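Local coordinates for protein chorismate synthase (Campylobacter jejuni, PDB 1SQ1) that probably converts 5-enolpyruvylshikimate-3-phosphate to chorismate and phosphate, using reduced FMN as cofactor, in the last step of the chorismate pathway, at residues T6-T11 with C343-A348; F38-L43 with D60-L65; R143-C148 with G213-L218; I147-G152 with M335-L340; T209-M214 with E284-K289. One frame throughout, in Å; residues are numbered along the deposited sequence.

Contact 1: T6-T11 with C343-A348; sequences TRLKFT and CLLLNA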
# COMPACT_ATOMS: atom_id res chain seq x y z
N THR A 6 2.68 6.05 4.87
CA THR A 6 1.33 5.56 4.64
C THR A 6 0.47 6.63 3.97
O THR A 6 0.05 6.47 2.83
CB THR A 6 0.63 5.19 5.94
OG1 THR A 6 1.48 4.36 6.74
CG2 THR A 6 -0.64 4.45 5.65
N ARG A 7 0.22 7.72 4.68
CA ARG A 7 -0.60 8.81 4.15
C ARG A 7 0.24 9.95 3.57
O ARG A 7 -0.17 10.57 2.59
CB ARG A 7 -1.52 9.34 5.25
CG ARG A 7 -2.62 10.28 4.78
CD ARG A 7 -3.79 9.51 4.17
NE ARG A 7 -4.78 10.37 3.52
CZ ARG A 7 -4.51 11.24 2.54
NH1 ARG A 7 -5.47 11.97 1.99
NH2 ARG A 7 -3.26 11.39 2.11
N LEU A 8 1.39 10.23 4.18
CA LEU A 8 2.30 11.29 3.73
C LEU A 8 3.48 10.62 3.00
O LEU A 8 4.57 10.47 3.55
CB LEU A 8 2.83 12.09 4.92
CG LEU A 8 3.18 13.57 4.74
CD1 LEU A 8 4.60 13.85 5.21
CD2 LEU A 8 2.99 13.97 3.29
N LYS A 9 3.24 10.22 1.76
CA LYS A 9 4.20 9.54 0.92
C LYS A 9 5.34 10.39 0.40
O LYS A 9 5.11 11.32 -0.35
CB LYS A 9 3.47 8.91 -0.25
CG LYS A 9 2.38 7.96 0.17
CD LYS A 9 1.90 7.09 -0.97
CE LYS A 9 0.92 6.07 -0.44
NZ LYS A 9 1.56 5.31 0.66
N PHE A 10 6.57 10.05 0.77
CA PHE A 10 7.75 10.77 0.30
C PHE A 10 8.40 9.98 -0.81
O PHE A 10 8.61 8.78 -0.67
CB PHE A 10 8.73 10.95 1.45
CG PHE A 10 10.12 11.34 1.01
CD1 PHE A 10 11.16 10.40 1.03
CD2 PHE A 10 10.40 12.64 0.60
CE1 PHE A 10 12.46 10.75 0.65
CE2 PHE A 10 11.70 12.99 0.22
CZ PHE A 10 12.73 12.04 0.25
N THR A 11 8.73 10.64 -1.92
CA THR A 11 9.36 9.95 -3.03
C THR A 11 10.56 10.70 -3.59
O THR A 11 10.46 11.89 -3.93
CB THR A 11 8.37 9.72 -4.19
OG1 THR A 11 7.24 8.99 -3.70
CG2 THR A 11 9.02 8.92 -5.32
N CYS A 343 2.16 10.12 10.88
CA CYS A 343 1.22 9.60 11.88
C CYS A 343 0.18 10.65 12.23
O CYS A 343 -0.95 10.34 12.58
CB CYS A 343 1.92 9.21 13.17
SG CYS A 343 3.31 8.09 13.00
N LEU A 344 0.60 11.91 12.13
CA LEU A 344 -0.25 13.05 12.45
C LEU A 344 -1.49 13.07 11.56
O LEU A 344 -2.59 13.39 12.01
CB LEU A 344 0.57 14.34 12.29
CG LEU A 344 0.15 15.62 13.02
CD1 LEU A 344 1.25 16.65 12.94
CD2 LEU A 344 -1.11 16.13 12.41
N LEU A 345 -1.30 12.72 10.28
CA LEU A 345 -2.40 12.67 9.33
C LEU A 345 -3.17 11.35 9.49
O LEU A 345 -4.39 11.32 9.44
CB LEU A 345 -1.85 12.82 7.91
CG LEU A 345 -1.13 14.15 7.66
CD1 LEU A 345 -0.30 14.11 6.38
CD2 LEU A 345 -2.15 15.25 7.60
N LEU A 346 -2.45 10.25 9.70
CA LEU A 346 -3.09 8.96 9.87
C LEU A 346 -4.05 8.92 11.05
O LEU A 346 -5.11 8.31 10.98
CB LEU A 346 -2.05 7.88 10.09
CG LEU A 346 -1.24 7.46 8.87
CD1 LEU A 346 -0.20 6.44 9.32
CD2 LEU A 346 -2.16 6.88 7.81
N ASN A 347 -3.66 9.56 12.14
CA ASN A 347 -4.47 9.55 13.35
C ASN A 347 -5.58 10.60 13.34
O ASN A 347 -6.27 10.81 14.33
CB ASN A 347 -3.56 9.78 14.55
CG ASN A 347 -4.20 9.37 15.84
OD1 ASN A 347 -4.40 8.18 16.08
ND2 ASN A 347 -4.52 10.34 16.68
N ALA A 348 -5.76 11.26 12.20
CA ALA A 348 -6.78 12.29 12.07
C ALA A 348 -8.17 11.73 12.28
O ALA A 348 -8.89 12.14 13.20
CB ALA A 348 -6.68 12.94 10.70
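Leu346 turns both methyl branches to Thr6, and CD2 also meets Arg7. Its CD2 lies 3.6 Å from Thr6 CG2, and the same methyl is 3.6 Å from Arg7 CB. The other branch, CD1, reaches Thr6 CB at 3.7 Å. The Thr6 and Leu346 side chains cross at about a right angle. CG2 of Thr6 is set anti to its own backbone N, with OG1 at a chi1 of -49°. This gives the methyl to the leucine, while OG1 hydrogen-bonds Asp224.

Leu345, the residue before it on the helix, meets Arg7 and Leu8. Its CD1 approaches Leu8 CG at 3.9 Å, and its CB faces Arg7 CG at 4.1 Å. No hydrogen bond joins the two segments. The contact seats the lead-in to strand 9-13, part of an antiparallel sheet, against the C-terminal end of the long helix 325-346. Asn347 is the first residue to leave the helical conformation.

The carboxylate of Asp342, one residue before the helical segment, accepts the backbone N-H groups of Thr6, Arg7 and Leu8. Lys9 NZ folds back to Thr6 O at 2.9 Å and also bonds Gly5 O. The Arg7 chain touches the helix with its base, then bends at chi2 (80°) and leads away. Its NH1 hydrogen-bonds Leu346 O of the second subunit.

Contact 2: F38-L43 with D60-L65; sequences FLQNEL and DKAQVL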
# COMPACT_ATOMS: atom_id res chain seq x y z
N PHE A 38 13.34 28.03 5.72
CA PHE A 38 13.62 26.94 6.64
C PHE A 38 14.03 25.70 5.85
O PHE A 38 14.80 24.87 6.33
CB PHE A 38 12.38 26.63 7.46
CG PHE A 38 12.48 25.37 8.27
CD1 PHE A 38 12.05 24.16 7.74
CD2 PHE A 38 13.01 25.40 9.55
CE1 PHE A 38 12.15 22.99 8.49
CE2 PHE A 38 13.12 24.24 10.31
CZ PHE A 38 12.69 23.03 9.78
N LEU A 39 13.51 25.59 4.63
CA LEU A 39 13.83 24.48 3.76
C LEU A 39 15.26 24.65 3.29
O LEU A 39 16.11 23.79 3.50
CB LEU A 39 12.91 24.45 2.55
CG LEU A 39 13.42 23.64 1.36
CD1 LEU A 39 13.35 22.15 1.67
CD2 LEU A 39 12.60 23.97 0.13
N GLN A 40 15.52 25.79 2.65
CA GLN A 40 16.84 26.06 2.12
C GLN A 40 17.92 26.00 3.20
O GLN A 40 19.04 25.59 2.93
CB GLN A 40 16.86 27.42 1.44
CG GLN A 40 18.13 27.68 0.66
CD GLN A 40 18.35 26.64 -0.43
OE1 GLN A 40 17.54 26.52 -1.36
NE2 GLN A 40 19.45 25.89 -0.33
N ASN A 41 17.59 26.42 4.42
CA ASN A 41 18.56 26.38 5.50
C ASN A 41 18.89 24.97 5.93
O ASN A 41 20.05 24.63 6.16
CB ASN A 41 18.07 27.16 6.72
CG ASN A 41 18.12 28.65 6.50
OD1 ASN A 41 19.07 29.17 5.93
ND2 ASN A 41 17.10 29.35 6.98
N GLU A 42 17.87 24.14 6.05
CA GLU A 42 18.07 22.77 6.48
C GLU A 42 18.99 22.08 5.50
O GLU A 42 19.89 21.33 5.89
CB GLU A 42 16.74 22.03 6.57
CG GLU A 42 16.74 20.94 7.62
CD GLU A 42 16.81 21.49 9.04
OE1 GLU A 42 16.93 20.69 9.99
OE2 GLU A 42 16.75 22.73 9.21
N LEU A 43 18.78 22.32 4.21
CA LEU A 43 19.62 21.69 3.20
C LEU A 43 21.08 22.09 3.38
O LEU A 43 21.99 21.31 3.04
CB LEU A 43 19.14 22.05 1.78
CG LEU A 43 17.96 21.25 1.23
CD1 LEU A 43 17.59 21.77 -0.15
CD2 LEU A 43 18.32 19.78 1.15
N ASP A 60 23.41 23.89 -4.97
CA ASP A 60 22.69 23.05 -4.02
C ASP A 60 21.46 23.78 -3.47
O ASP A 60 21.05 23.57 -2.33
CB ASP A 60 23.63 22.64 -2.87
CG ASP A 60 23.16 21.37 -2.16
OD1 ASP A 60 22.06 21.38 -1.58
OD2 ASP A 60 23.91 20.37 -2.18
N LYS A 61 20.87 24.64 -4.30
CA LYS A 61 19.68 25.38 -3.89
C LYS A 61 18.42 24.62 -4.30
O LYS A 61 18.35 24.07 -5.40
CB LYS A 61 19.67 26.77 -4.54
CG LYS A 61 18.41 27.59 -4.24
CD LYS A 61 18.53 29.01 -4.76
CE LYS A 61 19.72 29.73 -4.12
NZ LYS A 61 19.64 29.76 -2.62
N ALA A 62 17.44 24.60 -3.39
CA ALA A 62 16.17 23.90 -3.61
C ALA A 62 15.19 24.73 -4.42
O ALA A 62 14.96 25.90 -4.13
CB ALA A 62 15.54 23.53 -2.26
N GLN A 63 14.59 24.11 -5.44
CA GLN A 63 13.63 24.81 -6.28
C GLN A 63 12.24 24.14 -6.23
O GLN A 63 11.98 23.15 -6.91
CB GLN A 63 14.12 24.86 -7.73
CG GLN A 63 13.35 25.86 -8.58
CD GLN A 63 13.83 25.91 -10.02
OE1 GLN A 63 15.01 26.14 -10.29
NE2 GLN A 63 12.90 25.72 -10.97
N VAL A 64 11.36 24.70 -5.40
CA VAL A 64 10.01 24.17 -5.26
C VAL A 64 9.28 24.23 -6.60
O VAL A 64 9.04 25.31 -7.13
CB VAL A 64 9.21 24.99 -4.26
CG1 VAL A 64 7.82 24.38 -4.10
CG2 VAL A 64 9.94 25.04 -2.94
N LEU A 65 8.93 23.07 -7.14
CA LEU A 65 8.23 23.01 -8.42
C LEU A 65 6.71 23.11 -8.37
O LEU A 65 6.09 23.56 -9.34
CB LEU A 65 8.61 21.73 -9.16
CG LEU A 65 10.09 21.55 -9.50
CD1 LEU A 65 10.21 20.39 -10.49
CD2 LEU A 65 10.66 22.83 -10.11
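Gln40 reaches from helix 36-45 to the backbone of residues 60-62. Its CB leads to a CG set anti to the backbone N (chi1 -170°), and a bend at chi2 then turns the amide to the strand. CG lies 4.2 Å from Lys61 NZ. CD is 3.7 Å from Ala62 N. OE1 accepts the Ala62 N-H at 2.8 Å, in the carbonyl plane and on a lone pair, with an N-H...O angle of 156°. The same oxygen lies beside Lys61 CG, and the two side chains cross at about a right angle. NE2 gives a second, weak hydrogen bond to Asp60 O at 3.5 Å. One amide thus meets both a backbone N-H and a backbone carbonyl, an arrangement consistent with its modelled rotation.

Beside the amide the contact is apolar. Ala62 CB meets two leucines, 3.4 Å from Leu43 CD1 and 3.8 Å from Leu39 CD2. Val64 CG2 lies 4.2 Å from the same Leu39 methyl. Leu39 and Leu43 also touch helix 128-143. Asp60 lies close to Arg46, predicted to bind NADP(+). The arrangement is a helix packed on a sheet: residues 38-43 run at 150° to strand 62-64, which is outermost, within this chain, in an antiparallel sheet.

Contact 3: R143-C148 with G213-L218; sequences REFDIC and GMLIGL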
# COMPACT_ATOMS: atom_id res chain seq x y z
N ARG A 143 5.23 22.14 12.73
CA ARG A 143 5.30 23.40 13.45
C ARG A 143 3.88 23.84 13.81
O ARG A 143 3.65 24.36 14.90
CB ARG A 143 5.99 24.48 12.60
CG ARG A 143 6.22 25.79 13.35
CD ARG A 143 6.87 26.88 12.48
NE ARG A 143 7.07 28.14 13.22
CZ ARG A 143 8.10 28.38 14.04
NH1 ARG A 143 8.18 29.55 14.67
NH2 ARG A 143 9.06 27.48 14.21
N GLU A 144 2.94 23.61 12.91
CA GLU A 144 1.55 24.00 13.16
C GLU A 144 1.00 23.36 14.42
O GLU A 144 -0.02 23.81 14.93
CB GLU A 144 0.66 23.64 11.97
CG GLU A 144 1.08 24.31 10.66
CD GLU A 144 0.84 25.81 10.64
OE1 GLU A 144 1.27 26.46 9.66
OE2 GLU A 144 0.20 26.33 11.58
N PHE A 145 1.66 22.32 14.93
CA PHE A 145 1.21 21.63 16.14
C PHE A 145 2.27 21.75 17.22
O PHE A 145 2.22 21.08 18.26
CB PHE A 145 0.93 20.15 15.86
CG PHE A 145 -0.30 19.91 15.04
CD1 PHE A 145 -1.44 19.35 15.62
CD2 PHE A 145 -0.34 20.26 13.69
CE1 PHE A 145 -2.58 19.14 14.87
CE2 PHE A 145 -1.47 20.05 12.94
CZ PHE A 145 -2.60 19.49 13.52
N ASP A 146 3.24 22.61 16.95
CA ASP A 146 4.36 22.86 17.85
C ASP A 146 5.09 21.61 18.27
O ASP A 146 5.37 21.40 19.46
CB ASP A 146 3.93 23.66 19.08
CG ASP A 146 3.97 25.15 18.83
OD1 ASP A 146 5.02 25.61 18.32
OD2 ASP A 146 2.97 25.85 19.13
N ILE A 147 5.40 20.80 17.27
CA ILE A 147 6.15 19.57 17.47
C ILE A 147 7.53 19.90 16.93
O ILE A 147 7.69 20.29 15.77
CB ILE A 147 5.50 18.39 16.69
CG1 ILE A 147 4.12 18.11 17.27
CG2 ILE A 147 6.37 17.15 16.81
CD1 ILE A 147 3.36 16.98 16.58
N CYS A 148 8.53 19.77 17.78
CA CYS A 148 9.88 20.09 17.38
C CYS A 148 10.78 18.87 17.41
O CYS A 148 10.79 18.12 18.39
CB CYS A 148 10.45 21.17 18.30
SG CYS A 148 11.96 21.90 17.69
N GLY A 213 7.16 18.67 22.46
CA GLY A 213 5.83 19.10 22.09
C GLY A 213 5.09 17.95 21.45
O GLY A 213 4.33 18.12 20.49
N MSE A 214 5.31 16.75 21.97
CA MSE A 214 4.68 15.57 21.43
C MSE A 214 3.20 15.46 21.77
O MSE A 214 2.81 15.64 22.93
CB MSE A 214 5.41 14.32 21.90
CG MSE A 214 6.63 13.96 21.06
SE MSE A 214 6.11 13.52 19.25
CE MSE A 214 5.01 11.98 19.67
N LEU A 215 2.37 15.15 20.77
CA LEU A 215 0.94 14.98 20.99
C LEU A 215 0.78 13.57 21.53
O LEU A 215 1.77 12.87 21.70
CB LEU A 215 0.16 15.13 19.67
CG LEU A 215 0.42 16.44 18.92
CD1 LEU A 215 -0.36 16.47 17.62
CD2 LEU A 215 0.06 17.60 19.81
N ILE A 216 -0.45 13.14 21.82
CA ILE A 216 -0.68 11.80 22.33
C ILE A 216 -1.45 10.98 21.31
O ILE A 216 -2.28 11.50 20.60
CB ILE A 216 -1.49 11.82 23.66
CG1 ILE A 216 -0.57 12.23 24.81
CG2 ILE A 216 -2.09 10.45 23.95
CD1 ILE A 216 -1.29 12.36 26.13
N GLY A 217 -1.14 9.69 21.22
CA GLY A 217 -1.85 8.86 20.26
C GLY A 217 -1.26 8.77 18.87
O GLY A 217 -1.84 8.12 18.01
N LEU A 218 -0.13 9.43 18.62
CA LEU A 218 0.49 9.34 17.30
C LEU A 218 1.06 7.94 17.11
O LEU A 218 1.94 7.51 17.85
CB LEU A 218 1.59 10.38 17.17
CG LEU A 218 1.06 11.80 17.01
CD1 LEU A 218 2.21 12.78 16.89
CD2 LEU A 218 0.17 11.87 15.78
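Ile147 and Phe145 both lean on Leu215, and each crosses it at about a right angle. Ile147 CD1 lies 3.8 Å from Leu215 CG. Leu215 CD1 is 3.7 Å from Phe145 CD1 and meets the ring obliquely. The leucine methyl therefore lies against both the isoleucine tip and the ring.

The isoleucine is extended. Its CG1 is anti to the carbonyl carbon (chi1 -65°) and chi2 is near 180°, which carries CD1 out to Leu215. Along the way CG1 passes 3.2 Å from Gly213 O. The CG2 branch goes elsewhere, to the selenium of selenomethionine Met214 at 4.4 Å. Leu218 CD1 is a more distant neighbour of Ile147 CD1, also at 4.4 Å.

The backbones come close at Gly213, where no hydrogen bond links the segments. Gly213 CA makes a C-H...O contact to Asp146 O at 3.5 Å, with an angle of 159° at the hydrogen. The glycine has positive phi. Asp146 also has positive phi. It is the C-prime residue of a Schellman motif that ends helix 128-143, with Asp146 N bonded to Arg143 O and Ile147 N to Leu142 O.

From the second subunit, Tyr359 stacks edge-to-face with Phe145 and packs on Leu215 and Leu218. The contact joins two loops. One leads from helix 128-143 into strand 148-156, and the other leaves strand 205-212. Phe145 rests on Leu344 of helix 325-346, and Leu218 on Cys343 of that helix.

Contact 4: I147-G152 with M335-L340; sequences ICVQSG and MVRLVL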
# COMPACT_ATOMS: atom_id res chain seq x y z
N ILE A 147 5.40 20.80 17.27
CA ILE A 147 6.15 19.57 17.47
C ILE A 147 7.53 19.90 16.93
O ILE A 147 7.69 20.29 15.77
CB ILE A 147 5.50 18.39 16.69
CG1 ILE A 147 4.12 18.11 17.27
CG2 ILE A 147 6.37 17.15 16.81
CD1 ILE A 147 3.36 16.98 16.58
N CYS A 148 8.53 19.77 17.78
CA CYS A 148 9.88 20.09 17.38
C CYS A 148 10.78 18.87 17.41
O CYS A 148 10.79 18.12 18.39
CB CYS A 148 10.45 21.17 18.30
SG CYS A 148 11.96 21.90 17.69
N VAL A 149 11.52 18.68 16.33
CA VAL A 149 12.44 17.56 16.21
C VAL A 149 13.85 18.09 15.99
O VAL A 149 14.10 18.86 15.06
CB VAL A 149 12.05 16.64 15.02
CG1 VAL A 149 13.06 15.52 14.87
CG2 VAL A 149 10.66 16.06 15.25
N GLN A 150 14.77 17.70 16.87
CA GLN A 150 16.16 18.14 16.78
C GLN A 150 17.09 16.99 17.12
O GLN A 150 16.74 16.13 17.94
CB GLN A 150 16.39 19.31 17.74
CG GLN A 150 15.35 19.41 18.85
CD GLN A 150 15.49 20.66 19.69
OE1 GLN A 150 15.90 21.72 19.18
NE2 GLN A 150 15.13 20.57 20.97
N SER A 151 18.27 16.98 16.50
CA SER A 151 19.27 15.93 16.70
C SER A 151 20.69 16.49 16.71
O SER A 151 20.94 17.60 16.24
CB SER A 151 19.18 14.89 15.58
OG SER A 151 17.86 14.40 15.42
N GLY A 152 21.62 15.69 17.24
CA GLY A 152 23.01 16.09 17.30
C GLY A 152 23.93 14.93 17.64
O GLY A 152 23.46 13.91 18.14
N MSE A 335 14.07 12.27 8.58
CA MSE A 335 13.31 11.03 8.63
C MSE A 335 12.32 10.98 9.79
O MSE A 335 11.17 10.57 9.61
CB MSE A 335 14.25 9.82 8.73
CG MSE A 335 15.11 9.57 7.51
SE MSE A 335 14.15 9.60 5.82
CE MSE A 335 13.01 8.04 6.02
N VAL A 336 12.75 11.39 10.98
CA VAL A 336 11.84 11.37 12.12
C VAL A 336 10.73 12.39 11.88
O VAL A 336 9.62 12.26 12.38
CB VAL A 336 12.56 11.68 13.44
CG1 VAL A 336 11.55 11.73 14.57
CG2 VAL A 336 13.61 10.62 13.71
N ARG A 337 11.04 13.39 11.07
CA ARG A 337 10.08 14.43 10.75
C ARG A 337 9.00 13.79 9.90
O ARG A 337 7.83 13.79 10.29
CB ARG A 337 10.75 15.53 9.95
CG ARG A 337 10.40 16.92 10.40
CD ARG A 337 11.44 17.48 11.37
NE ARG A 337 12.60 18.04 10.69
CZ ARG A 337 13.37 18.99 11.23
NH1 ARG A 337 13.07 19.47 12.44
NH2 ARG A 337 14.43 19.45 10.59
N LEU A 338 9.39 13.24 8.75
CA LEU A 338 8.45 12.59 7.83
C LEU A 338 7.51 11.63 8.54
O LEU A 338 6.29 11.69 8.37
CB LEU A 338 9.20 11.85 6.73
CG LEU A 338 9.93 12.72 5.68
CD1 LEU A 338 11.06 11.91 5.10
CD2 LEU A 338 8.99 13.18 4.58
N VAL A 339 8.07 10.75 9.35
CA VAL A 339 7.24 9.80 10.08
C VAL A 339 6.19 10.52 10.93
O VAL A 339 4.99 10.33 10.71
CB VAL A 339 8.09 8.91 11.00
CG1 VAL A 339 7.21 7.90 11.71
CG2 VAL A 339 9.15 8.19 10.18
N LEU A 340 6.62 11.35 11.88
CA LEU A 340 5.67 12.07 12.74
C LEU A 340 4.59 12.83 11.97
O LEU A 340 3.41 12.77 12.33
CB LEU A 340 6.39 13.04 13.68
CG LEU A 340 7.07 12.37 14.88
CD1 LEU A 340 7.77 13.42 15.70
CD2 LEU A 340 6.05 11.61 15.72
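Val149 and Leu340 make the apolar part of this contact, together with Val336 and Ile147. Val149 splits its two methyls between two turns of the helix. CG1, anti to the backbone N (chi1 177°), goes to Val336 CG1 at 4.1 Å. CG2 goes to Leu340 CD1 at 3.9 Å. That same leucine methyl also meets Ile147 CG2, at 4.1 Å. These aliphatic groups approach one another at slanting angles.

The polar part rests on Arg337. Its chain bends at chi2 and chi3, which brings CD to 3.8 Å from Val149 CB. NH1 comes 2.9 Å from Val149 O, but the N-H is badly directed for a hydrogen bond. The carbonyl approaches the guanidinium obliquely. The firm partner of the group is Glu42, which forms a salt bridge with NH2. This pairing is consistent with a buried charge being balanced by a carboxylate.

Residues 335-340 of helix 325-346 run nearly antiparallel to residues 148-152, at 158°, with the axes of these pieces 9.0 Å apart. Strand 205-212 borders the strand, and its Val211 touches both Val149 and Leu340. Helix 128-143 packs on Arg337, and helix 226-235 lies against Val336.

Contact 5: T209-M214 with E284-K289; sequences TKVSGM and ENLILK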
# COMPACT_ATOMS: atom_id res chain seq x y z
N THR A 209 18.35 12.03 18.74
CA THR A 209 17.22 12.79 18.21
C THR A 209 16.16 12.94 19.28
O THR A 209 15.61 11.97 19.78
CB THR A 209 16.56 12.09 17.02
OG1 THR A 209 17.52 11.84 15.99
CG2 THR A 209 15.46 12.98 16.48
N LYS A 210 15.89 14.19 19.62
CA LYS A 210 14.90 14.51 20.64
C LYS A 210 13.72 15.21 20.00
O LYS A 210 13.89 16.09 19.15
CB LYS A 210 15.53 15.40 21.71
CG LYS A 210 14.55 16.04 22.66
CD LYS A 210 15.23 16.34 23.98
CE LYS A 210 14.76 17.66 24.57
NZ LYS A 210 15.30 18.81 23.78
N VAL A 211 12.51 14.80 20.38
CA VAL A 211 11.31 15.42 19.84
C VAL A 211 10.47 15.93 21.01
O VAL A 211 10.09 15.16 21.89
CB VAL A 211 10.49 14.42 19.01
CG1 VAL A 211 9.37 15.15 18.29
CG2 VAL A 211 11.38 13.71 18.01
N SER A 212 10.19 17.23 21.00
CA SER A 212 9.41 17.87 22.06
C SER A 212 8.05 18.32 21.54
O SER A 212 7.82 18.37 20.32
CB SER A 212 10.15 19.10 22.58
OG SER A 212 10.34 20.02 21.52
N GLY A 213 7.16 18.67 22.46
CA GLY A 213 5.83 19.10 22.09
C GLY A 213 5.09 17.95 21.45
O GLY A 213 4.33 18.12 20.49
N MSE A 214 5.31 16.75 21.97
CA MSE A 214 4.68 15.57 21.43
C MSE A 214 3.20 15.46 21.77
O MSE A 214 2.81 15.64 22.93
CB MSE A 214 5.41 14.32 21.90
CG MSE A 214 6.63 13.96 21.06
SE MSE A 214 6.11 13.52 19.25
CE MSE A 214 5.01 11.98 19.67
N GLU A 284 5.11 12.40 26.34
CA GLU A 284 6.48 12.72 26.73
C GLU A 284 7.38 12.95 25.52
O GLU A 284 7.04 12.57 24.40
CB GLU A 284 7.04 11.62 27.61
CG GLU A 284 6.35 11.52 28.94
CD GLU A 284 6.50 12.80 29.77
OE1 GLU A 284 5.47 13.48 30.02
OE2 GLU A 284 7.65 13.12 30.15
N ASN A 285 8.53 13.57 25.75
CA ASN A 285 9.48 13.83 24.68
C ASN A 285 9.86 12.53 24.04
O ASN A 285 9.61 11.46 24.60
CB ASN A 285 10.73 14.48 25.24
CG ASN A 285 10.46 15.82 25.85
OD1 ASN A 285 10.45 16.83 25.15
ND2 ASN A 285 10.23 15.85 27.15
N LEU A 286 10.50 12.61 22.88
CA LEU A 286 10.91 11.41 22.17
C LEU A 286 12.41 11.25 22.30
O LEU A 286 13.17 12.16 21.95
CB LEU A 286 10.51 11.52 20.69
CG LEU A 286 9.61 10.46 20.03
CD1 LEU A 286 8.52 9.94 20.96
CD2 LEU A 286 9.01 11.07 18.78
N ILE A 287 12.85 10.11 22.83
CA ILE A 287 14.27 9.82 23.01
C ILE A 287 14.70 8.74 22.04
O ILE A 287 14.53 7.56 22.30
CB ILE A 287 14.58 9.33 24.44
CG1 ILE A 287 13.93 10.25 25.48
CG2 ILE A 287 16.09 9.31 24.66
CD1 ILE A 287 14.41 11.67 25.38
N LEU A 288 15.27 9.16 20.92
CA LEU A 288 15.71 8.24 19.87
C LEU A 288 17.20 8.32 19.66
O LEU A 288 17.75 9.40 19.55
CB LEU A 288 15.02 8.59 18.55
CG LEU A 288 13.52 8.83 18.62
CD1 LEU A 288 12.98 9.06 17.23
CD2 LEU A 288 12.87 7.64 19.29
N LYS A 289 17.87 7.18 19.60
CA LYS A 289 19.30 7.20 19.38
C LYS A 289 19.65 6.35 18.17
O LYS A 289 19.26 5.19 18.08
CB LYS A 289 20.04 6.70 20.61
CG LYS A 289 19.65 7.37 21.91
CD LYS A 289 20.60 6.94 23.00
CE LYS A 289 20.10 7.29 24.39
NZ LYS A 289 18.90 6.47 24.76
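Strands 205-212 and 286-292 are antiparallel neighbours in a five-stranded sheet, and this contact pairs them. Thr209 with Leu288 and Val211 with Leu286 are hydrogen-bonded pairs. Lys210 with Ile287 between them is a non-hydrogen-bonded pair. Each bonded pair is joined in both directions. Thr209 N donates to Leu288 O at 2.8 Å. Leu288 N returns a bond to Thr209 O at 3.1 Å. Val211 N reaches Leu286 O at 3.1 Å, and Leu286 N reaches Val211 O at 2.8 Å. Leu286 O also receives a C-H contact from Lys210 CA.

Thr209, Val211, Leu286 and Leu288 share one face, and helix 325-346 packs on it through Ala332, Val336 and Leu340. Val211 and Leu286 lie side by side there, pointing the same way, with CB to CB at 3.4 Å. The Thr209 hydroxyl is hydrogen-bonded to Ser151 on the next strand, 148-156. Lys210 and Ile287 point to the other face.

Beyond the Val211-Leu286 pair both chains run on into loops but stay in touch. Selenomethionine Met214 comes across Leu286 at about a right angle. Its chain is bent at chi2 (-64°) and chi3, which brings the selenium to 3.8 Å from Leu286 CD2. Its CB passes Glu284 O. At the same end the Asn285 side chain turns to the other strand, and its OD1 lies 3.4 Å from Ser212 CB.

Contacts 1, 4 and 5 are buried, while contacts 2 and 3 are partly buried. Contact 4 lies nearest the chain's centre. Helix 325-346 serves both contact 1, at its C-terminal end, and contact 4, further back. Contacts 4 and 5 share one sheet through neighbouring strands 148-156 and 205-212, and contact 3 joins the loops at the ends of those strands. Contacts 1 and 2 belong to the other sheet. Contact 5 is held by paired backbone bonds, and contact 2 by a side-chain amide on backbone. Contacts 1, 3 and 4 are mainly apolar. The Glu42-Arg337 salt bridge ties contact 2 to contact 4. Contacts 1 and 3 both reach the second subunit.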